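Local coordinates for protein alpha-L-rhamnosidase (Streptomyces avermitilis, PDB 3W5N) that releases terminal alpha-L-rhamnose from citrus flavonoids such as naringin, rutin and hesperidin and from gum arabic, and binds L-rhamnose through a calcium-dependent carbohydrate-binding module, at residues T641-V646 with T849-T854; N690-W695 with D742-W747; D746-S751 with M893-D898. All coordinates share one frame; numbering follows the deposited sequence.

Contact 1 of 3, residues T641-V646 with T849-T854; sequences TGDINV and TGFLGT. With RAM (alpha-L-rhamnopyranose), chain C.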
loop_
_atom_site.group_PDB
_atom_site.type_symbol
_atom_site.label_atom_id
_atom_site.label_comp_id
_atom_site.label_asym_id
_atom_site.label_seq_id
_atom_site.Cartn_x
_atom_site.Cartn_y
_atom_site.Cartn_z
ATOM N N THR A 641 7.078 2.072 9.364
ATOM C CA THR A 641 8.146 1.111 9.610
ATOM C C THR A 641 7.811 0.137 10.749
ATOM O O THR A 641 8.019 -1.059 10.631
ATOM C CB THR A 641 9.464 1.843 9.920
ATOM O OG1 THR A 641 9.251 2.770 11.003
ATOM C CG2 THR A 641 9.952 2.600 8.712
ATOM N N GLY A 642 7.289 0.651 11.855
ATOM C CA GLY A 642 6.927 -0.203 12.973
ATOM C C GLY A 642 5.979 -1.326 12.610
ATOM O O GLY A 642 6.190 -2.490 13.005
ATOM N N ASP A 643 4.921 -0.983 11.871
ATOM C CA ASP A 643 3.867 -1.950 11.570
ATOM C C ASP A 643 4.423 -3.086 10.725
ATOM O O ASP A 643 4.111 -4.243 10.963
ATOM C CB ASP A 643 2.703 -1.284 10.816
ATOM C CG ASP A 643 2.122 -0.089 11.561
ATOM O OD1 ASP A 643 2.903 0.752 12.058
ATOM O OD2 ASP A 643 0.866 0.009 11.647
ATOM N N ILE A 644 5.244 -2.755 9.736
ATOM C CA ILE A 644 5.800 -3.814 8.882
ATOM C C ILE A 644 6.916 -4.604 9.589
ATOM O O ILE A 644 7.040 -5.818 9.365
ATOM C CB ILE A 644 6.182 -3.330 7.451
ATOM C CG1 ILE A 644 6.525 -4.522 6.541
ATOM C CG2 ILE A 644 7.358 -2.355 7.494
ATOM C CD1 ILE A 644 5.442 -5.582 6.414
ATOM N N ASN A 645 7.672 -3.935 10.464
ATOM C CA ASN A 645 8.629 -4.622 11.371
ATOM C C ASN A 645 7.920 -5.782 12.079
ATOM O O ASN A 645 8.330 -6.947 11.980
ATOM C CB ASN A 645 9.222 -3.638 12.398
ATOM C CG ASN A 645 9.891 -4.331 13.590
ATOM O OD1 ASN A 645 10.566 -5.348 13.437
ATOM N ND2 ASN A 645 9.709 -3.768 14.777
ATOM N N VAL A 646 6.833 -5.470 12.770
ATOM C CA VAL A 646 6.157 -6.488 13.551
ATOM C C VAL A 646 5.506 -7.577 12.677
ATOM O O VAL A 646 5.523 -8.746 13.036
ATOM C CB VAL A 646 5.178 -5.885 14.604
ATOM C CG1 VAL A 646 5.865 -4.805 15.441
ATOM C CG2 VAL A 646 3.931 -5.336 13.972
ATOM N N THR A 849 -0.426 -6.841 25.641
ATOM C CA THR A 849 0.644 -6.358 24.773
ATOM C C THR A 849 0.130 -5.446 23.651
ATOM O O THR A 849 -0.961 -5.669 23.141
ATOM C CB THR A 849 1.403 -7.549 24.146
ATOM O OG1 THR A 849 0.477 -8.472 23.561
ATOM C CG2 THR A 849 2.189 -8.287 25.224
ATOM N N GLY A 850 0.935 -4.452 23.281
ATOM C CA GLY A 850 0.701 -3.583 22.109
ATOM C C GLY A 850 1.430 -4.057 20.847
ATOM O O GLY A 850 1.700 -5.237 20.703
ATOM N N PHE A 851 1.771 -3.124 19.955
ATOM C CA PHE A 851 2.341 -3.466 18.630
ATOM C C PHE A 851 3.649 -4.254 18.695
ATOM O O PHE A 851 3.873 -5.158 17.884
ATOM C CB PHE A 851 2.587 -2.197 17.796
ATOM C CG PHE A 851 1.374 -1.709 17.033
ATOM C CD1 PHE A 851 0.081 -1.969 17.475
ATOM C CD2 PHE A 851 1.540 -0.944 15.879
ATOM C CE1 PHE A 851 -1.029 -1.510 16.754
ATOM C CE2 PHE A 851 0.435 -0.469 15.162
ATOM C CZ PHE A 851 -0.850 -0.742 15.609
ATOM N N LEU A 852 4.486 -3.928 19.673
ATOM C CA LEU A 852 5.832 -4.493 19.738
ATOM C C LEU A 852 5.883 -5.834 20.476
ATOM O O LEU A 852 6.662 -6.723 20.104
ATOM C CB LEU A 852 6.808 -3.490 20.347
ATOM C CG LEU A 852 7.098 -2.193 19.587
ATOM C CD1 LEU A 852 8.181 -1.430 20.332
ATOM C CD2 LEU A 852 7.524 -2.471 18.143
ATOM N N GLY A 853 5.078 -5.952 21.531
ATOM C CA GLY A 853 4.970 -7.185 22.315
ATOM C C GLY A 853 4.194 -8.286 21.638
ATOM O O GLY A 853 4.550 -9.455 21.753
ATOM N N THR A 854 3.122 -7.937 20.927
ATOM C CA THR A 854 2.220 -8.959 20.399
ATOM C C THR A 854 2.844 -10.020 19.471
ATOM O O THR A 854 2.541 -11.206 19.614
ATOM C CB THR A 854 0.944 -8.332 19.778
ATOM O OG1 THR A 854 0.279 -7.572 20.803
ATOM C CG2 THR A 854 -0.007 -9.430 19.233
HETATM C C1 RAM C . -0.468 5.311 13.668
HETATM C C2 RAM C . -0.135 4.532 12.383
HETATM C C3 RAM C . 0.716 3.274 12.671
HETATM C C4 RAM C . 1.621 3.351 13.914
HETATM C C5 RAM C . 1.881 4.799 14.222
HETATM C C6 RAM C . 2.832 4.866 15.423
HETATM O O1 RAM C . -0.844 6.661 13.376
HETATM O O2 RAM C . -1.377 4.250 11.686
HETATM O O3 RAM C . -0.113 2.153 12.946
HETATM O O4 RAM C . 2.890 2.684 13.735
HETATM O O5 RAM C . 0.635 5.406 14.559
#
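Val646 and Leu852 mark the closest approach of the two backbones, with Val646 CA and Leu852 CA 6.5 Å apart. Segment 641-646 is the first part of a helix. Segment 849-854 is mostly loop, with helical backbone angles at 851-853. Val646 points toward the loop, and its CG1 sits 3.2 Å from Phe851 O. That carbonyl is buried and has no polar partner in the model. Val646 CG1 also meets Leu852 CD2 at 3.9 Å, the two side chains crossing at about a right angle. With CG anti to the carbonyl carbon (chi1 -56°), the carboxylate of Asp643 is carried to the bound rhamnose. It takes two hydrogen bonds from neighbouring sugar hydroxyls: RAM O4 to Asp643 OD1 at 2.6 Å, and RAM O3 to Asp643 OD2 at 2.7 Å. This fork fixes the rotation of the carboxylate. Phe851 meets RAM O3 with its ring edge, CE2 lying 3.5 Å from that oxygen, and also approaches Asp643 OD2 obliquely. With an alanine here in place of Asp643 both acceptors go, and the O3 and O4 hydroxyls of the sugar would probably lose these mates. Asp630 and His916, also rhamnose-binding, lie beside the carboxylate. The contact joins the start of helix 641-654 to the loop between helices 829-842 and 854-863, with helix 756-777 touching Leu852.

Contact 2 of 3, residues N690-W695 with D742-W747; sequences NGVAGW and DGYGDW. With RAM (alpha-L-rhamnopyranose), chain C.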
loop_
_atom_site.group_PDB
_atom_site.type_symbol
_atom_site.label_atom_id
_atom_site.label_comp_id
_atom_site.label_asym_id
_atom_site.label_seq_id
_atom_site.Cartn_x
_atom_site.Cartn_y
_atom_site.Cartn_z
ATOM N N ASN A 690 12.070 10.484 12.876
ATOM C CA ASN A 690 13.025 9.417 12.588
ATOM C C ASN A 690 13.716 8.953 13.863
ATOM O O ASN A 690 13.522 9.553 14.931
ATOM C CB ASN A 690 14.060 9.879 11.538
ATOM C CG ASN A 690 14.928 11.032 12.020
ATOM O OD1 ASN A 690 15.674 10.897 12.984
ATOM N ND2 ASN A 690 14.862 12.160 11.323
ATOM N N GLY A 691 14.518 7.893 13.757
ATOM C CA GLY A 691 15.347 7.442 14.881
ATOM C C GLY A 691 14.577 6.823 16.028
ATOM O O GLY A 691 15.016 6.876 17.190
ATOM N N VAL A 692 13.445 6.203 15.714
ATOM C CA VAL A 692 12.580 5.602 16.713
ATOM C C VAL A 692 12.769 4.088 16.820
ATOM O O VAL A 692 12.588 3.353 15.827
ATOM C CB VAL A 692 11.090 5.918 16.437
ATOM C CG1 VAL A 692 10.175 5.164 17.395
ATOM C CG2 VAL A 692 10.845 7.421 16.504
ATOM N N ALA A 693 13.091 3.634 18.039
ATOM C CA ALA A 693 13.209 2.211 18.372
ATOM C C ALA A 693 11.941 1.441 18.066
ATOM O O ALA A 693 10.860 1.846 18.482
ATOM C CB ALA A 693 13.541 2.052 19.855
ATOM N N GLY A 694 12.078 0.314 17.365
ATOM C CA GLY A 694 10.937 -0.529 16.975
ATOM C C GLY A 694 10.323 -0.098 15.649
ATOM O O GLY A 694 9.525 -0.825 15.068
ATOM N N TRP A 695 10.674 1.100 15.201
ATOM C CA TRP A 695 10.155 1.653 13.956
ATOM C C TRP A 695 11.312 1.620 12.940
ATOM O O TRP A 695 11.343 0.731 12.101
ATOM C CB TRP A 695 9.516 3.056 14.175
ATOM C CG TRP A 695 8.019 2.936 14.458
ATOM C CD1 TRP A 695 7.003 3.323 13.630
ATOM C CD2 TRP A 695 7.394 2.338 15.605
ATOM N NE1 TRP A 695 5.788 3.025 14.194
ATOM C CE2 TRP A 695 5.999 2.411 15.404
ATOM C CE3 TRP A 695 7.877 1.779 16.803
ATOM C CZ2 TRP A 695 5.081 1.922 16.338
ATOM C CZ3 TRP A 695 6.960 1.293 17.738
ATOM C CH2 TRP A 695 5.579 1.367 17.496
ATOM N N ASP A 742 12.222 7.650 24.557
ATOM C CA ASP A 742 11.533 8.355 23.481
ATOM C C ASP A 742 10.943 7.311 22.536
ATOM O O ASP A 742 11.381 6.155 22.520
ATOM C CB ASP A 742 12.515 9.200 22.654
ATOM C CG ASP A 742 13.174 10.312 23.449
ATOM O OD1 ASP A 742 12.634 10.692 24.512
ATOM O OD2 ASP A 742 14.241 10.812 23.001
ATOM N N GLY A 743 9.992 7.749 21.721
ATOM C CA GLY A 743 9.425 6.930 20.651
ATOM C C GLY A 743 7.973 6.563 20.885
ATOM O O GLY A 743 7.345 7.038 21.845
ATOM N N TYR A 744 7.427 5.728 20.007
ATOM C CA TYR A 744 6.039 5.284 20.133
ATOM C C TYR A 744 5.859 4.223 21.220
ATOM O O TYR A 744 4.768 4.073 21.778
ATOM C CB TYR A 744 5.480 4.787 18.784
ATOM C CG TYR A 744 5.608 5.812 17.688
ATOM C CD1 TYR A 744 4.794 6.951 17.668
ATOM C CD2 TYR A 744 6.528 5.638 16.663
ATOM C CE1 TYR A 744 4.910 7.896 16.659
ATOM C CE2 TYR A 744 6.662 6.582 15.649
ATOM C CZ TYR A 744 5.852 7.707 15.650
ATOM O OH TYR A 744 5.995 8.647 14.648
ATOM N N GLY A 745 6.928 3.480 21.518
ATOM C CA GLY A 745 6.869 2.401 22.515
ATOM C C GLY A 745 5.991 1.234 22.080
ATOM O O GLY A 745 5.791 1.003 20.866
ATOM N N ASP A 746 5.465 0.501 23.060
ATOM C CA ASP A 746 4.589 -0.629 22.794
ATOM C C ASP A 746 3.185 -0.108 22.465
ATOM O O ASP A 746 2.223 -0.290 23.233
ATOM C CB ASP A 746 4.570 -1.618 23.966
ATOM C CG ASP A 746 3.884 -2.928 23.620
ATOM O OD1 ASP A 746 3.965 -3.385 22.442
ATOM O OD2 ASP A 746 3.275 -3.526 24.535
ATOM N N TRP A 747 3.112 0.547 21.302
ATOM C CA TRP A 747 1.923 1.255 20.812
ATOM C C TRP A 747 0.644 0.478 21.021
ATOM O O TRP A 747 0.551 -0.707 20.658
ATOM C CB TRP A 747 2.109 1.532 19.326
ATOM C CG TRP A 747 1.192 2.565 18.691
ATOM C CD1 TRP A 747 0.290 2.343 17.688
ATOM C CD2 TRP A 747 1.152 3.975 18.968
ATOM N NE1 TRP A 747 -0.316 3.533 17.323
ATOM C CE2 TRP A 747 0.186 4.545 18.103
ATOM C CE3 TRP A 747 1.837 4.814 19.863
ATOM C CZ2 TRP A 747 -0.096 5.910 18.097
ATOM C CZ3 TRP A 747 1.551 6.164 19.864
ATOM C CH2 TRP A 747 0.585 6.703 18.985
HETATM C C1 RAM C . -0.468 5.311 13.668
HETATM C C2 RAM C . -0.135 4.532 12.383
HETATM C C3 RAM C . 0.716 3.274 12.671
HETATM C C4 RAM C . 1.621 3.351 13.914
HETATM C C5 RAM C . 1.881 4.799 14.222
HETATM C C6 RAM C . 2.832 4.866 15.423
HETATM O O1 RAM C . -0.844 6.661 13.376
HETATM O O2 RAM C . -1.377 4.250 11.686
HETATM O O3 RAM C . -0.113 2.153 12.946
HETATM O O4 RAM C . 2.890 2.684 13.735
HETATM O O5 RAM C . 0.635 5.406 14.559
HETATM O O HOH W 1 13.375 5.551 20.331
HETATM O O HOH W 2 9.609 3.244 20.432
#
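Tyr744 lies over one face of the Trp695 indole, its CD2 3.4 Å above the plane. The Trp695 five-membered ring and the Tyr744 ring are inclined at 48°, their centroids 4.6 Å apart. Tyr744 CB adds a CH-pi contact, 3.8 Å from the centroid of the Trp695 six-membered ring. At the indole edge, Trp695 NE1 donates a 3.0 Å hydrogen bond to RAM O4, bent to 145°. Gly745 O and Trp747 CB lie near the indole plane at the rim of the six-membered ring. The sugar methyl RAM C6 sits over a face of Tyr744 and also over a face of Trp747, so these two rings form an apolar seat for it. Trp747 CG is anti to the backbone N (chi1 -164°), which brings the indole over the sugar methyl, while CB stays by Trp695 CH2. Val692 CG1 packs on Tyr744 CD2 at 3.7 Å and on Gly743 CA. The phenol oxygen of Tyr744 is hydrogen-bonded to Asp680 OD2. Two waters bridge the backbones, one from Ala693 N to Asp742 O, the other from Ala693 O to Gly745 N. The contact joins the loop before helix 698-710 to the loop between helices 713-732 and 756-777; the last of these also touches Ala693.

Contact 3 of 3, residues D746-S751 with M893-D898; sequences DWLNVS and MWERWD. With RAM (alpha-L-rhamnopyranose), chain C.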
loop_
_atom_site.group_PDB
_atom_site.type_symbol
_atom_site.label_atom_id
_atom_site.label_comp_id
_atom_site.label_asym_id
_atom_site.label_seq_id
_atom_site.Cartn_x
_atom_site.Cartn_y
_atom_site.Cartn_z
ATOM N N ASP A 746 5.465 0.501 23.060
ATOM C CA ASP A 746 4.589 -0.629 22.794
ATOM C C ASP A 746 3.185 -0.108 22.465
ATOM O O ASP A 746 2.223 -0.290 23.233
ATOM C CB ASP A 746 4.570 -1.618 23.966
ATOM C CG ASP A 746 3.884 -2.928 23.620
ATOM O OD1 ASP A 746 3.965 -3.385 22.442
ATOM O OD2 ASP A 746 3.275 -3.526 24.535
ATOM N N TRP A 747 3.112 0.547 21.302
ATOM C CA TRP A 747 1.923 1.255 20.812
ATOM C C TRP A 747 0.644 0.478 21.021
ATOM O O TRP A 747 0.551 -0.707 20.658
ATOM C CB TRP A 747 2.109 1.532 19.326
ATOM C CG TRP A 747 1.192 2.565 18.691
ATOM C CD1 TRP A 747 0.290 2.343 17.688
ATOM C CD2 TRP A 747 1.152 3.975 18.968
ATOM N NE1 TRP A 747 -0.316 3.533 17.323
ATOM C CE2 TRP A 747 0.186 4.545 18.103
ATOM C CE3 TRP A 747 1.837 4.814 19.863
ATOM C CZ2 TRP A 747 -0.096 5.910 18.097
ATOM C CZ3 TRP A 747 1.551 6.164 19.864
ATOM C CH2 TRP A 747 0.585 6.703 18.985
ATOM N N LEU A 748 -0.354 1.156 21.601
ATOM C CA LEU A 748 -1.703 0.586 21.752
ATOM C C LEU A 748 -1.783 -0.677 22.616
ATOM O O LEU A 748 -2.633 -1.533 22.405
ATOM C CB LEU A 748 -2.386 0.387 20.376
ATOM C CG LEU A 748 -2.606 1.695 19.595
ATOM C CD1 LEU A 748 -3.104 1.434 18.175
ATOM C CD2 LEU A 748 -3.588 2.611 20.314
ATOM N N ASN A 749 -0.891 -0.780 23.594
ATOM C CA ASN A 749 -1.013 -1.784 24.646
ATOM C C ASN A 749 -2.324 -1.615 25.469
ATOM O O ASN A 749 -3.005 -0.600 25.352
ATOM C CB ASN A 749 0.220 -1.712 25.549
ATOM C CG ASN A 749 0.370 -0.374 26.231
ATOM O OD1 ASN A 749 -0.290 -0.112 27.238
ATOM N ND2 ASN A 749 1.247 0.482 25.699
ATOM N N VAL A 750 -2.659 -2.590 26.301
ATOM C CA VAL A 750 -3.926 -2.537 27.052
ATOM C C VAL A 750 -3.611 -2.105 28.477
ATOM O O VAL A 750 -3.445 -2.954 29.348
ATOM C CB VAL A 750 -4.678 -3.887 27.025
ATOM C CG1 VAL A 750 -6.056 -3.759 27.682
ATOM C CG2 VAL A 750 -4.845 -4.370 25.590
ATOM N N SER A 751 -3.496 -0.788 28.682
ATOM C CA SER A 751 -3.190 -0.208 29.996
ATOM C C SER A 751 -2.027 -0.939 30.686
ATOM O O SER A 751 -2.123 -1.352 31.856
ATOM C CB SER A 751 -4.448 -0.191 30.886
ATOM O OG SER A 751 -4.168 0.382 32.152
ATOM N N MET A 893 -7.875 -7.444 10.647
ATOM C CA MET A 893 -7.366 -7.127 11.981
ATOM C C MET A 893 -7.568 -5.648 12.264
ATOM O O MET A 893 -7.363 -4.810 11.380
ATOM C CB MET A 893 -5.893 -7.519 12.124
ATOM C CG MET A 893 -5.583 -8.911 11.581
ATOM S SD MET A 893 -6.575 -10.264 12.260
ATOM C CE MET A 893 -5.976 -10.191 13.953
ATOM N N TRP A 894 -7.995 -5.315 13.485
ATOM C CA TRP A 894 -8.244 -3.908 13.803
ATOM C C TRP A 894 -7.004 -3.224 14.370
ATOM O O TRP A 894 -6.110 -3.883 14.922
ATOM C CB TRP A 894 -9.391 -3.777 14.823
ATOM C CG TRP A 894 -10.704 -4.381 14.432
ATOM C CD1 TRP A 894 -11.157 -4.696 13.181
ATOM C CD2 TRP A 894 -11.777 -4.676 15.334
ATOM N NE1 TRP A 894 -12.457 -5.199 13.257
ATOM C CE2 TRP A 894 -12.851 -5.183 14.569
ATOM C CE3 TRP A 894 -11.925 -4.564 16.727
ATOM C CZ2 TRP A 894 -14.067 -5.593 15.156
ATOM C CZ3 TRP A 894 -13.150 -4.952 17.304
ATOM C CH2 TRP A 894 -14.185 -5.463 16.517
ATOM N N GLU A 895 -6.957 -1.900 14.287
ATOM C CA GLU A 895 -5.840 -1.135 14.830
ATOM C C GLU A 895 -5.742 -1.291 16.360
ATOM O O GLU A 895 -4.632 -1.342 16.923
ATOM C CB GLU A 895 -5.990 0.335 14.455
ATOM C CG GLU A 895 -4.869 1.262 14.918
ATOM C CD GLU A 895 -5.060 2.688 14.402
ATOM O OE1 GLU A 895 -6.224 3.076 14.108
ATOM O OE2 GLU A 895 -4.048 3.419 14.284
ATOM N N ARG A 896 -6.902 -1.371 17.018
ATOM C CA ARG A 896 -6.955 -1.419 18.497
ATOM C C ARG A 896 -7.601 -2.713 18.940
ATOM O O ARG A 896 -8.432 -3.263 18.233
ATOM C CB ARG A 896 -7.797 -0.254 19.044
ATOM C CG ARG A 896 -7.276 1.133 18.714
ATOM C CD ARG A 896 -8.318 2.165 19.118
ATOM N NE ARG A 896 -7.876 3.531 18.880
ATOM C CZ ARG A 896 -7.262 4.288 19.784
ATOM N NH1 ARG A 896 -7.014 3.825 21.013
ATOM N NH2 ARG A 896 -6.909 5.529 19.473
ATOM N N TRP A 897 -7.249 -3.198 20.132
ATOM C CA TRP A 897 -7.927 -4.362 20.675
ATOM C C TRP A 897 -9.427 -4.063 20.892
ATOM O O TRP A 897 -10.267 -4.962 20.812
ATOM C CB TRP A 897 -7.250 -4.784 21.984
ATOM C CG TRP A 897 -5.829 -5.293 21.789
ATOM C CD1 TRP A 897 -4.678 -4.655 22.156
ATOM C CD2 TRP A 897 -5.428 -6.529 21.173
ATOM N NE1 TRP A 897 -3.578 -5.431 21.825
ATOM C CE2 TRP A 897 -4.013 -6.584 21.228
ATOM C CE3 TRP A 897 -6.128 -7.605 20.603
ATOM C CZ2 TRP A 897 -3.278 -7.663 20.711
ATOM C CZ3 TRP A 897 -5.390 -8.696 20.090
ATOM C CH2 TRP A 897 -3.973 -8.698 20.149
ATOM N N ASP A 898 -9.741 -2.785 21.111
ATOM C CA ASP A 898 -11.124 -2.345 21.327
ATOM C C ASP A 898 -11.614 -1.337 20.281
ATOM O O ASP A 898 -12.314 -0.384 20.632
ATOM C CB ASP A 898 -11.249 -1.700 22.704
ATOM C CG ASP A 898 -10.310 -0.526 22.884
ATOM O OD1 ASP A 898 -9.346 -0.373 22.099
ATOM O OD2 ASP A 898 -10.528 0.260 23.817
HETATM C C1 RAM C . -0.468 5.311 13.668
HETATM C C2 RAM C . -0.135 4.532 12.383
HETATM C C3 RAM C . 0.716 3.274 12.671
HETATM C C4 RAM C . 1.621 3.351 13.914
HETATM C C5 RAM C . 1.881 4.799 14.222
HETATM C C6 RAM C . 2.832 4.866 15.423
HETATM O O1 RAM C . -0.844 6.661 13.376
HETATM O O2 RAM C . -1.377 4.250 11.686
HETATM O O3 RAM C . -0.113 2.153 12.946
HETATM O O4 RAM C . 2.890 2.684 13.735
HETATM O O5 RAM C . 0.635 5.406 14.559
HETATM O O HOH W 3 -1.571 3.088 14.906
HETATM O O HOH W 4 -5.473 -1.444 21.564
#
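The catalytic pocket borders this contact, which holds Glu895, the inferred proton acceptor. Leu748 packs against Glu895: its CD1 lies 3.7 Å from Glu895 CG and 3.4 Å from Glu895 O, a buried carbonyl with no polar partner in the model. The other branch, Leu748 CD2, sits over one face of the Arg896 guanidinium, 3.7 Å from NH1 and offset toward the rim. Arg896 NE is hydrogen-bonded to Met911 O. Val750 CG2 meets Trp897 CD1 at 3.4 Å, approaching the ring obliquely, while Leu748 O lies at the ring edge. Trp897 NE1 is held by Thr849 O. One water joins Leu748 O to Trp897 N. Another accepts a hydrogen bond from Trp747 NE1 and donates one to Glu895 OE2, its oxygen 2.6 Å away. It also donates to RAM O5 and lies 2.6 Å from RAM O3. Glu895 CG is anti to the backbone N (chi1 -178°), and the extended chain carries the carboxylate to this water. Glu895 OE1 is hydrogen-bonded to Ser913 N and forms a salt bridge with Arg634. Asp746 to Asn749 form a type II beta turn, and Asn749 ND2 reaches back to Asp746 O at 2.8 Å, above the carbonyl plane. A water held between the Glu895 carboxylate and the sugar is consistent with the inverting, single-displacement mechanism of glycoside hydrolase family 78.

Overall arrangement
From the N terminus, the chain first enters contact 1 at 641-646, the start of a helix. It passes through 690-695 and turns back at 742-747, so contact 2 closes its loop inside the larger loop of contact 1. Contact 3 begins where contact 2 ends, sharing Asp746 and Trp747. The chain then returns to 849-854, closing contact 1, and to 893-898, closing contact 3. Contacts 1 and 3 therefore cross. Asp746 ties contacts 2 and 3 to contact 1 by hydrogen bonds to the backbone of 849-854. All three lie in the helical 6-hairpin glycosidase domain, where they bring one helix start and four loops around the same rhamnose.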